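Local structure of zinc chaperone AztD (Citrobacter koseri, 6CMK) at residues 69-74 with 125-130; 117-122 with 143-148; 299-304 with 350-355; 314-319 with 337-342. The protein acts as a periplasmic zinc chaperone that binds three zinc ions and hands one of them directly to the solute-binding protein AztC without forming a stable complex. One frame throughout, in Å; residues are numbered along the deposited sequence.

All four interactions lie in the beta propeller of AztD: 1, 2 and 3 join neighbouring blades, and 4 holds the start of a blade-to-blade connection. Interactions 1 and 2 join the same two sheets, interaction 1 between their first, inner strands and interaction 2 farther out, between strands 113-120 and 143-148, with centres 12 Å apart. Interaction 1 also carries His-126, a ligand of a high-affinity zinc site; in interaction 2 the side chain of Leu-119 lies about 11 Å from that of His-126. Interactions 3 and 4, centres 8 Å apart, share another sheet and touch directly: Arg-299 NE and Glu-318 OE1 form a 2.7 Å salt bridge. Interactions 2 and 4 are 35 Å apart, centre to centre, on opposite sides of the chain's centre.

Interaction 1. Residues 69-74 with 125-130; sequences NLSRSE and GHFVER
Glu-129 OE1 is gripped by a backbone amide and approached by a water: Glu-74 N donates to it over 2.7 Å, and the water, 2.8 Å from Glu-129 OE1, also lies close to Arg-72 O. The two segments belong to the inner strands of neighbouring propeller blades, which run side by side in nearly the same direction, 10° apart with axes 8.1 Å from each other. At that spacing side chains and water must do the joining. The bend of the Glu-129 chain (chi2 -86°) brings its carboxylate to the end of strand 69-72, where the N-H of Glu-74 meets it from above the carboxylate plane; OE2 of Glu-129 takes the amide of Gly-132. Glu-74 in turn lies alongside Arg-130 and points the same way, its OE1 3.6 Å from Arg-130 CA and bonded to Gln-131 N, so each blade's glutamate reaches the other's backbone or turn. Toward the start of the two strands, Phe-127 CD1 rests 3.4 Å from Ser-71 CB. Next to Phe-127 in the sequence, His-126 points away from residues 69-74 and binds zinc together with His-169 and His-216. A water at the edge of the Phe-127 ring, in its plane, donates to Phe-127 O at 2.6 Å and bonds Ser-71 OG at 2.9 Å.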
# COMPACT_ATOMS: atom_id res chain seq x y z
N ASN B 69 26.41 -1.64 5.36
CA ASN B 69 25.12 -2.06 5.89
C ASN B 69 24.05 -1.62 4.90
O ASN B 69 24.20 -0.62 4.21
CB ASN B 69 24.87 -1.45 7.28
CG ASN B 69 25.87 -1.91 8.34
OD1 ASN B 69 26.12 -1.20 9.31
ND2 ASN B 69 26.44 -3.10 8.16
N LEU B 70 22.96 -2.39 4.81
CA LEU B 70 21.98 -2.16 3.75
C LEU B 70 20.62 -1.84 4.33
O LEU B 70 20.18 -2.44 5.32
CB LEU B 70 21.87 -3.39 2.83
CG LEU B 70 23.13 -3.76 2.05
CD1 LEU B 70 22.93 -5.05 1.27
CD2 LEU B 70 23.52 -2.66 1.10
N SER B 71 19.93 -0.90 3.67
CA SER B 71 18.55 -0.57 3.98
C SER B 71 17.78 -0.39 2.68
O SER B 71 18.31 0.12 1.69
CB SER B 71 18.43 0.71 4.82
OG SER B 71 18.98 0.56 6.11
N ARG B 72 16.52 -0.79 2.70
CA ARG B 72 15.63 -0.57 1.57
C ARG B 72 14.63 0.52 1.91
O ARG B 72 14.30 0.75 3.08
CB ARG B 72 14.86 -1.84 1.18
CG ARG B 72 13.99 -2.43 2.28
CD ARG B 72 12.94 -3.38 1.73
NE ARG B 72 11.82 -2.67 1.09
CZ ARG B 72 10.82 -3.27 0.46
NH1 ARG B 72 10.79 -4.59 0.36
NH2 ARG B 72 9.84 -2.55 -0.07
N SER B 73 14.13 1.18 0.87
CA SER B 73 13.02 2.11 1.02
C SER B 73 11.72 1.34 1.14
O SER B 73 11.62 0.17 0.76
CB SER B 73 12.94 3.06 -0.16
OG SER B 73 12.54 2.34 -1.32
N GLU B 74 10.70 2.02 1.67
CA GLU B 74 9.37 1.41 1.73
C GLU B 74 8.86 1.04 0.34
O GLU B 74 8.28 -0.04 0.16
CB GLU B 74 8.40 2.35 2.44
CG GLU B 74 8.67 2.49 3.92
CD GLU B 74 7.59 3.22 4.68
OE1 GLU B 74 6.95 4.14 4.11
OE2 GLU B 74 7.39 2.88 5.87
N GLY B 125 25.70 6.49 10.21
CA GLY B 125 25.11 5.51 11.09
C GLY B 125 23.70 5.18 10.68
O GLY B 125 23.47 4.71 9.56
N HIS B 126 22.73 5.45 11.56
CA HIS B 126 21.37 4.97 11.35
C HIS B 126 20.69 5.66 10.18
O HIS B 126 20.77 6.88 10.01
CB HIS B 126 20.54 5.14 12.62
CG HIS B 126 20.85 4.11 13.66
ND1 HIS B 126 19.95 3.12 14.01
CD2 HIS B 126 21.96 3.89 14.40
CE1 HIS B 126 20.49 2.35 14.93
NE2 HIS B 126 21.71 2.79 15.19
N PHE B 127 20.02 4.85 9.37
CA PHE B 127 19.25 5.29 8.22
C PHE B 127 17.78 5.03 8.51
O PHE B 127 17.43 3.95 8.98
CB PHE B 127 19.70 4.53 6.97
CG PHE B 127 18.83 4.72 5.77
CD1 PHE B 127 17.68 3.96 5.60
CD2 PHE B 127 19.17 5.63 4.79
CE1 PHE B 127 16.89 4.13 4.49
CE2 PHE B 127 18.38 5.80 3.67
CZ PHE B 127 17.24 5.05 3.52
N VAL B 128 16.94 6.03 8.27
CA VAL B 128 15.49 5.87 8.40
C VAL B 128 14.83 6.47 7.17
O VAL B 128 15.08 7.63 6.82
CB VAL B 128 14.93 6.55 9.66
CG1 VAL B 128 13.41 6.35 9.71
CG2 VAL B 128 15.56 6.00 10.92
N GLU B 129 13.98 5.68 6.52
CA GLU B 129 13.16 6.17 5.42
C GLU B 129 11.71 5.82 5.69
O GLU B 129 11.40 4.74 6.21
CB GLU B 129 13.62 5.58 4.08
CG GLU B 129 12.85 6.08 2.87
CD GLU B 129 11.58 5.28 2.60
OE1 GLU B 129 11.48 4.13 3.08
OE2 GLU B 129 10.70 5.81 1.89
N ARG B 130 10.81 6.75 5.36
CA ARG B 130 9.39 6.45 5.43
C ARG B 130 8.65 7.38 4.48
O ARG B 130 8.92 8.58 4.44
CB ARG B 130 8.84 6.59 6.86
CG ARG B 130 9.26 7.86 7.60
CD ARG B 130 8.77 7.84 9.05
NE ARG B 130 7.31 7.72 9.12
CZ ARG B 130 6.45 8.72 8.92
NH1 ARG B 130 6.89 9.92 8.64
NH2 ARG B 130 5.15 8.51 8.99
O HOH W 1 17.22 1.52 8.15
O HOH W 2 12.57 2.12 4.71

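Interaction 2. Residues 117-122 with 143-148; sequences LELTGK and SAQILG
The carboxamide of Gln-145 is the one flat side-chain group in this contact, and the carbonyl oxygen of Thr-120 lies close to its plane, at the amino end. Gln-145 NE2 donates to Thr-120 O over 3.0 Å with an N-H...O angle of 149°, although the donor stands above the carbonyl plane of Thr-120, off the lone-pair directions. At the other end of the amide, Gln-145 OE1 accepts from a water at 2.8 Å, and the same water accepts from Thr-120 N. One side chain thus serves the C=O of Thr-120 directly and its N-H through the water, and the two bonds should fix the rotation of the amide. Leu-119 runs alongside the glutamine with its tip pointing the other way, its CB 3.6 Å from Gln-145 OE1. Strands 113-120 and 143-148 belong to adjoining blades of the propeller, and here they cross antiparallel at 163°, their axes 9.3 Å apart, as facing sheets rather than sheet neighbours. Phe-138 and Ile-159 add apolar cover around Leu-119 and Gln-145. Beyond the amide the contact turns purely apolar. Leu-147 crosses Leu-119 at a slant, CD2 to CD1 at 4.0 Å, and meets Leu-117 tip to tip, Leu-147 CD1 reaching Leu-117 CD2 at 3.6 Å.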
# COMPACT_ATOMS: atom_id res chain seq x y z
N LEU B 117 23.65 9.61 -6.53
CA LEU B 117 23.52 10.16 -5.18
C LEU B 117 24.46 9.45 -4.22
O LEU B 117 24.37 8.23 -4.03
CB LEU B 117 22.08 10.04 -4.67
CG LEU B 117 21.93 10.50 -3.21
CD1 LEU B 117 22.04 12.00 -3.13
CD2 LEU B 117 20.61 10.08 -2.63
N GLU B 118 25.33 10.24 -3.60
CA GLU B 118 26.11 9.81 -2.45
C GLU B 118 25.90 10.81 -1.33
O GLU B 118 25.82 12.02 -1.57
CB GLU B 118 27.61 9.74 -2.76
CG GLU B 118 28.02 8.68 -3.75
CD GLU B 118 29.54 8.60 -3.87
OE1 GLU B 118 30.21 9.52 -3.38
OE2 GLU B 118 30.04 7.62 -4.46
N LEU B 119 25.81 10.30 -0.11
CA LEU B 119 25.79 11.12 1.09
C LEU B 119 27.12 10.95 1.80
O LEU B 119 27.51 9.82 2.11
CB LEU B 119 24.65 10.72 2.03
CG LEU B 119 23.28 10.53 1.38
CD1 LEU B 119 22.28 10.05 2.41
CD2 LEU B 119 22.84 11.83 0.74
N THR B 120 27.81 12.05 2.08
CA THR B 120 29.13 11.98 2.68
C THR B 120 29.15 12.70 4.02
O THR B 120 28.48 13.71 4.23
CB THR B 120 30.20 12.57 1.77
OG1 THR B 120 29.93 13.96 1.55
CG2 THR B 120 30.19 11.84 0.44
N GLY B 121 29.91 12.12 4.94
CA GLY B 121 30.11 12.67 6.26
C GLY B 121 30.78 11.64 7.12
O GLY B 121 30.88 10.46 6.76
N LYS B 122 31.25 12.09 8.28
CA LYS B 122 32.01 11.22 9.16
C LYS B 122 31.10 10.20 9.84
O LYS B 122 30.13 10.56 10.51
CB LYS B 122 32.76 12.06 10.19
CG LYS B 122 33.92 12.84 9.58
CD LYS B 122 34.40 14.00 10.45
CE LYS B 122 33.79 15.33 10.02
NZ LYS B 122 34.67 16.51 10.28
N SER B 143 25.25 17.40 12.21
CA SER B 143 24.00 17.48 11.46
C SER B 143 23.65 16.11 10.90
O SER B 143 24.52 15.28 10.62
CB SER B 143 24.10 18.48 10.30
OG SER B 143 24.31 19.80 10.77
N ALA B 144 22.35 15.88 10.74
CA ALA B 144 21.82 14.78 9.95
C ALA B 144 21.38 15.30 8.59
O ALA B 144 21.15 16.50 8.42
CB ALA B 144 20.65 14.10 10.66
N GLN B 145 21.26 14.40 7.62
CA GLN B 145 20.94 14.78 6.25
C GLN B 145 19.56 14.25 5.89
O GLN B 145 19.31 13.05 6.00
CB GLN B 145 22.00 14.27 5.29
CG GLN B 145 23.35 14.91 5.55
CD GLN B 145 24.43 14.46 4.58
OE1 GLN B 145 24.15 14.03 3.46
NE2 GLN B 145 25.67 14.57 5.01
N ILE B 146 18.67 15.15 5.49
CA ILE B 146 17.30 14.79 5.12
C ILE B 146 17.12 15.03 3.63
O ILE B 146 17.56 16.05 3.09
CB ILE B 146 16.27 15.59 5.96
CG1 ILE B 146 16.18 15.03 7.38
CG2 ILE B 146 14.88 15.50 5.35
CD1 ILE B 146 17.33 15.40 8.28
N LEU B 147 16.47 14.09 2.96
CA LEU B 147 16.27 14.16 1.52
C LEU B 147 15.05 13.34 1.17
O LEU B 147 14.32 12.87 2.06
CB LEU B 147 17.52 13.70 0.77
CG LEU B 147 18.05 12.31 1.11
CD1 LEU B 147 18.73 11.77 -0.12
CD2 LEU B 147 19.02 12.34 2.29
N GLY B 148 14.80 13.19 -0.12
CA GLY B 148 13.62 12.50 -0.60
C GLY B 148 13.94 11.52 -1.71
O GLY B 148 14.79 11.78 -2.55
O HOH W 3 26.15 14.41 1.58

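Interaction 3. Residues 299-304 with 350-355; sequences RRVHFV and DPRPRI
His-302 is held at its edge and over one face by consecutive residues of the facing segment. Ile-355 N donates to His-302 ND1 over 3.0 Å in an almost straight bond, 171° at the hydrogen, though the donor is tilted somewhat from the ring plane. With ND1 acting as acceptor, a neutral ring would be expected to carry its proton on NE2. Over the ring centre sits Arg-354 CD, 3.5 Å from the centroid of His-302, a CH-pi contact made close to the ring normal. A bend in the arginine chain (chi2 -69°) folds it across the imidazole, and the guanidinium beyond lies within 19° of the ring plane. Two bonds at NH1 probably steady it there: Arg-354 NH1 donates to Pro-353 O at 2.9 Å and to a water that in turn donates to Val-301 O. Val-301 closes this corner, its CG1 3.4 Å from Pro-353 O and also against Arg-352 CB. Val-301 and His-302 both face Phe-316, a classic beta bulge in strand 300-305, which lets two successive residues turn toward the other segment. That strand is the inner edge of one propeller blade, and residues 350-355 lead into the inner strand of the next, the two running roughly parallel. Farther down the strand, Val-304 CG2 packs on Ile-355 CG2 at 3.6 Å, and Val-304 CG1 lies 3.2 Å from Ile-355 O. In an outer shell, Thr-365 OG1 bonds Arg-354 N, while Phe-393, Asn-394 and Ile-395 touch the arginine side chain.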
# COMPACT_ATOMS: atom_id res chain seq x y z
N ARG B 299 21.36 -17.41 22.31
CA ARG B 299 21.40 -15.97 22.10
C ARG B 299 21.01 -15.58 20.68
O ARG B 299 21.27 -16.30 19.71
CB ARG B 299 22.80 -15.44 22.42
CG ARG B 299 23.02 -15.30 23.91
CD ARG B 299 24.47 -15.09 24.26
NE ARG B 299 25.26 -16.28 24.00
CZ ARG B 299 26.58 -16.35 24.16
NH1 ARG B 299 27.25 -15.29 24.58
NH2 ARG B 299 27.23 -17.48 23.90
N ARG B 300 20.39 -14.41 20.57
CA ARG B 300 19.89 -13.90 19.30
C ARG B 300 21.03 -13.38 18.42
O ARG B 300 21.90 -12.64 18.88
CB ARG B 300 18.89 -12.79 19.58
CG ARG B 300 18.26 -12.17 18.37
CD ARG B 300 17.33 -11.04 18.78
NE ARG B 300 18.16 -9.94 19.23
CZ ARG B 300 18.74 -9.07 18.41
NH1 ARG B 300 18.54 -9.15 17.10
NH2 ARG B 300 19.52 -8.12 18.91
N VAL B 301 21.02 -13.79 17.16
CA VAL B 301 21.93 -13.28 16.14
C VAL B 301 21.28 -12.18 15.30
O VAL B 301 21.90 -11.16 15.01
CB VAL B 301 22.43 -14.43 15.25
CG1 VAL B 301 23.24 -13.90 14.05
CG2 VAL B 301 23.26 -15.44 16.05
N HIS B 302 20.03 -12.39 14.90
CA HIS B 302 19.35 -11.47 13.99
C HIS B 302 17.85 -11.73 14.05
O HIS B 302 17.42 -12.82 14.42
CB HIS B 302 19.87 -11.64 12.56
CG HIS B 302 19.44 -10.55 11.62
ND1 HIS B 302 18.87 -10.81 10.39
CD2 HIS B 302 19.49 -9.21 11.75
CE1 HIS B 302 18.61 -9.66 9.79
NE2 HIS B 302 18.97 -8.67 10.59
N PHE B 303 17.05 -10.72 13.70
CA PHE B 303 15.64 -10.99 13.49
C PHE B 303 15.08 -10.07 12.41
O PHE B 303 15.66 -9.02 12.10
CB PHE B 303 14.81 -10.91 14.80
CG PHE B 303 14.99 -9.65 15.66
CD1 PHE B 303 15.55 -8.48 15.19
CD2 PHE B 303 14.59 -9.70 16.99
CE1 PHE B 303 15.67 -7.37 16.03
CE2 PHE B 303 14.71 -8.62 17.83
CZ PHE B 303 15.25 -7.44 17.35
N VAL B 304 13.99 -10.53 11.78
CA VAL B 304 13.28 -9.77 10.75
C VAL B 304 11.82 -10.16 10.80
O VAL B 304 11.46 -11.24 11.28
CB VAL B 304 13.81 -10.02 9.31
CG1 VAL B 304 15.31 -9.74 9.17
CG2 VAL B 304 13.49 -11.45 8.84
N ASP B 350 32.69 -10.95 14.60
CA ASP B 350 32.84 -11.71 13.37
C ASP B 350 31.52 -11.77 12.59
O ASP B 350 30.44 -11.67 13.17
CB ASP B 350 33.32 -13.12 13.68
CG ASP B 350 34.78 -13.15 14.12
OD1 ASP B 350 35.65 -12.78 13.30
OD2 ASP B 350 35.04 -13.54 15.27
N PRO B 351 31.60 -11.92 11.26
CA PRO B 351 30.37 -12.10 10.46
C PRO B 351 29.56 -13.30 10.94
O PRO B 351 30.12 -14.33 11.31
CB PRO B 351 30.91 -12.33 9.05
CG PRO B 351 32.30 -12.85 9.25
CD PRO B 351 32.81 -12.10 10.44
N ARG B 352 28.24 -13.19 10.92
CA ARG B 352 27.16 -14.06 11.33
C ARG B 352 25.99 -13.96 10.37
O ARG B 352 25.84 -12.97 9.65
CB ARG B 352 26.69 -13.74 12.76
CG ARG B 352 27.82 -13.86 13.75
CD ARG B 352 27.35 -14.26 15.12
NE ARG B 352 28.48 -14.22 16.05
CZ ARG B 352 29.04 -13.10 16.48
NH1 ARG B 352 28.57 -11.92 16.08
NH2 ARG B 352 30.07 -13.15 17.30
N PRO B 353 25.13 -14.98 10.35
CA PRO B 353 23.97 -14.99 9.46
C PRO B 353 23.04 -13.79 9.62
O PRO B 353 22.89 -13.23 10.71
CB PRO B 353 23.27 -16.29 9.83
CG PRO B 353 24.40 -17.18 10.22
CD PRO B 353 25.32 -16.29 11.00
N ARG B 354 22.41 -13.42 8.51
CA ARG B 354 21.35 -12.42 8.45
C ARG B 354 20.20 -12.99 7.63
O ARG B 354 20.42 -13.77 6.70
CB ARG B 354 21.86 -11.10 7.83
CG ARG B 354 23.00 -10.42 8.62
CD ARG B 354 22.43 -9.92 9.93
NE ARG B 354 23.36 -9.15 10.75
CZ ARG B 354 24.06 -9.63 11.78
NH1 ARG B 354 23.97 -10.90 12.12
NH2 ARG B 354 24.85 -8.81 12.46
N ILE B 355 18.97 -12.61 8.01
CA ILE B 355 17.73 -13.11 7.41
C ILE B 355 17.13 -12.05 6.48
O ILE B 355 17.10 -10.86 6.82
CB ILE B 355 16.68 -13.47 8.48
CG1 ILE B 355 17.25 -14.21 9.70
CG2 ILE B 355 15.55 -14.27 7.85
CD1 ILE B 355 16.30 -14.14 10.91
O HOH W 4 24.96 -10.90 14.85

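Interaction 4. Residues 314-319 with 337-342; sequences YVFTED and RVTDPY. With EDO (1,2-ethanediol), chain L.
Phe-316 presents the edge of its ring to the loop 337-342: Thr-339 OG1 lies in the ring plane, 3.2 Å from Phe-316 CZ, and Val-338 CB approaches the same rim, 4.1 Å from Phe-316 CE2. With CG anti to the backbone N (chi1 -165°), the ring extends from strand 312-317 toward this loop, and both neighbours run at a slant to it. The hydroxyl of Thr-339 is turned to its own chain, OG1 donating to Asp-340 O at 2.9 Å. Residues 314-319 end the second strand of one propeller blade, whereas residues 337-342 leave that blade's outermost strand and start the crossing to the next blade, so the contact lays the start of the connection against the sheet it departs from. Val-364, from the second strand of the following blade, touches both Phe-316 and Val-338. Past the strand end, backbone groups take over. Tyr-342 N donates to Glu-318 O over 2.8 Å, while Pro-341 lies against the same oxygen, its CB 3.6 Å from Glu-318 O. The carboxylate of Glu-318 turns elsewhere, to Arg-299 and to Met-344 N. Asp-319 O faces the edge of the Arg-337 guanidinium, with NH1 at 2.6 Å and a weak bond from NH2, but Arg-337 was modelled in two conformers and this grip is correspondingly tentative. A 1,2-ethanediol, probably from the crystallisation liquor, makes a weak bond from its O2 to Val-338 O at 3.4 Å.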
# COMPACT_ATOMS: atom_id res chain seq x y z
N TYR B 314 10.83 -13.81 12.20
CA TYR B 314 11.87 -14.83 12.31
C TYR B 314 13.03 -14.32 13.15
O TYR B 314 13.44 -13.17 13.03
CB TYR B 314 12.38 -15.26 10.93
CG TYR B 314 11.24 -15.62 10.04
CD1 TYR B 314 10.49 -16.76 10.30
CD2 TYR B 314 10.87 -14.80 9.00
CE1 TYR B 314 9.40 -17.06 9.52
CE2 TYR B 314 9.79 -15.10 8.21
CZ TYR B 314 9.07 -16.23 8.47
OH TYR B 314 7.98 -16.52 7.68
N VAL B 315 13.56 -15.20 14.00
CA VAL B 315 14.76 -14.92 14.79
C VAL B 315 15.78 -16.01 14.48
O VAL B 315 15.44 -17.20 14.48
CB VAL B 315 14.48 -14.88 16.30
CG1 VAL B 315 15.68 -14.29 17.04
CG2 VAL B 315 13.22 -14.11 16.61
N PHE B 316 17.01 -15.60 14.22
CA PHE B 316 18.12 -16.53 14.08
C PHE B 316 18.94 -16.51 15.36
O PHE B 316 19.24 -15.44 15.89
CB PHE B 316 19.00 -16.17 12.88
CG PHE B 316 19.93 -17.28 12.46
CD1 PHE B 316 21.20 -17.37 12.99
CD2 PHE B 316 19.52 -18.22 11.55
CE1 PHE B 316 22.05 -18.39 12.62
CE2 PHE B 316 20.36 -19.25 11.16
CZ PHE B 316 21.63 -19.33 11.70
N THR B 317 19.29 -17.70 15.85
CA THR B 317 20.00 -17.82 17.12
C THR B 317 21.37 -18.43 16.90
O THR B 317 21.65 -19.03 15.86
CB THR B 317 19.18 -18.65 18.14
OG1 THR B 317 18.63 -19.81 17.50
CG2 THR B 317 18.05 -17.82 18.74
N GLU B 318 22.24 -18.26 17.90
CA GLU B 318 23.65 -18.61 17.76
C GLU B 318 23.86 -20.11 17.55
O GLU B 318 24.91 -20.50 17.04
CB GLU B 318 24.42 -18.14 18.99
CG GLU B 318 24.00 -18.83 20.28
CD GLU B 318 24.76 -18.34 21.49
OE1 GLU B 318 24.17 -18.34 22.59
OE2 GLU B 318 25.93 -17.94 21.33
N ASP B 319 22.87 -20.93 17.91
CA ASP B 319 22.97 -22.37 17.71
C ASP B 319 22.88 -22.78 16.25
O ASP B 319 23.05 -23.97 15.95
CB ASP B 319 21.87 -23.09 18.51
CG ASP B 319 20.49 -22.52 18.26
OD1 ASP B 319 20.32 -21.80 17.26
OD2 ASP B 319 19.58 -22.79 19.08
N ARG B 337 17.30 -26.12 11.88
CA ARG B 337 18.73 -25.88 11.77
C ARG B 337 19.08 -25.47 10.35
O ARG B 337 18.71 -26.15 9.39
CB ARG B 337 19.52 -27.12 12.18
CG ARG B 337 21.02 -26.94 12.14
CD ARG B 337 21.73 -28.02 12.95
NE ARG B 337 21.53 -27.80 14.37
CZ ARG B 337 22.16 -26.88 15.08
NH1 ARG B 337 23.05 -26.08 14.50
NH2 ARG B 337 21.91 -26.74 16.38
N VAL B 338 19.80 -24.35 10.21
CA VAL B 338 20.16 -23.81 8.91
C VAL B 338 21.67 -23.76 8.70
O VAL B 338 22.16 -24.06 7.61
CB VAL B 338 19.55 -22.41 8.71
CG1 VAL B 338 20.01 -21.79 7.39
CG2 VAL B 338 18.03 -22.50 8.79
N THR B 339 22.43 -23.36 9.72
CA THR B 339 23.88 -23.29 9.63
C THR B 339 24.49 -24.05 10.81
O THR B 339 23.79 -24.47 11.74
CB THR B 339 24.38 -21.82 9.61
OG1 THR B 339 24.13 -21.19 10.86
CG2 THR B 339 23.68 -21.01 8.50
N ASP B 340 25.81 -24.26 10.76
CA ASP B 340 26.53 -24.62 11.97
C ASP B 340 26.37 -23.50 12.99
O ASP B 340 26.07 -22.36 12.63
CB ASP B 340 28.01 -24.85 11.69
CG ASP B 340 28.29 -26.18 11.01
OD1 ASP B 340 27.60 -27.17 11.33
OD2 ASP B 340 29.20 -26.22 10.16
N PRO B 341 26.58 -23.79 14.27
CA PRO B 341 26.51 -22.72 15.27
C PRO B 341 27.47 -21.59 14.95
O PRO B 341 28.55 -21.79 14.38
CB PRO B 341 26.91 -23.43 16.58
CG PRO B 341 26.59 -24.85 16.35
CD PRO B 341 26.85 -25.10 14.89
N TYR B 342 27.05 -20.38 15.30
CA TYR B 342 27.89 -19.20 15.34
C TYR B 342 27.89 -18.68 16.78
O TYR B 342 27.32 -17.63 17.06
CB TYR B 342 27.38 -18.12 14.36
CG TYR B 342 27.70 -18.27 12.88
CD1 TYR B 342 26.99 -19.16 12.07
CD2 TYR B 342 28.63 -17.44 12.26
CE1 TYR B 342 27.26 -19.25 10.70
CE2 TYR B 342 28.90 -17.53 10.91
CZ TYR B 342 28.21 -18.43 10.13
OH TYR B 342 28.49 -18.49 8.78
C1 EDO L . 21.63 -27.95 7.92
O1 EDO L . 20.76 -29.05 8.20
C2 EDO L . 22.90 -28.07 8.76
O2 EDO L . 23.70 -26.89 8.60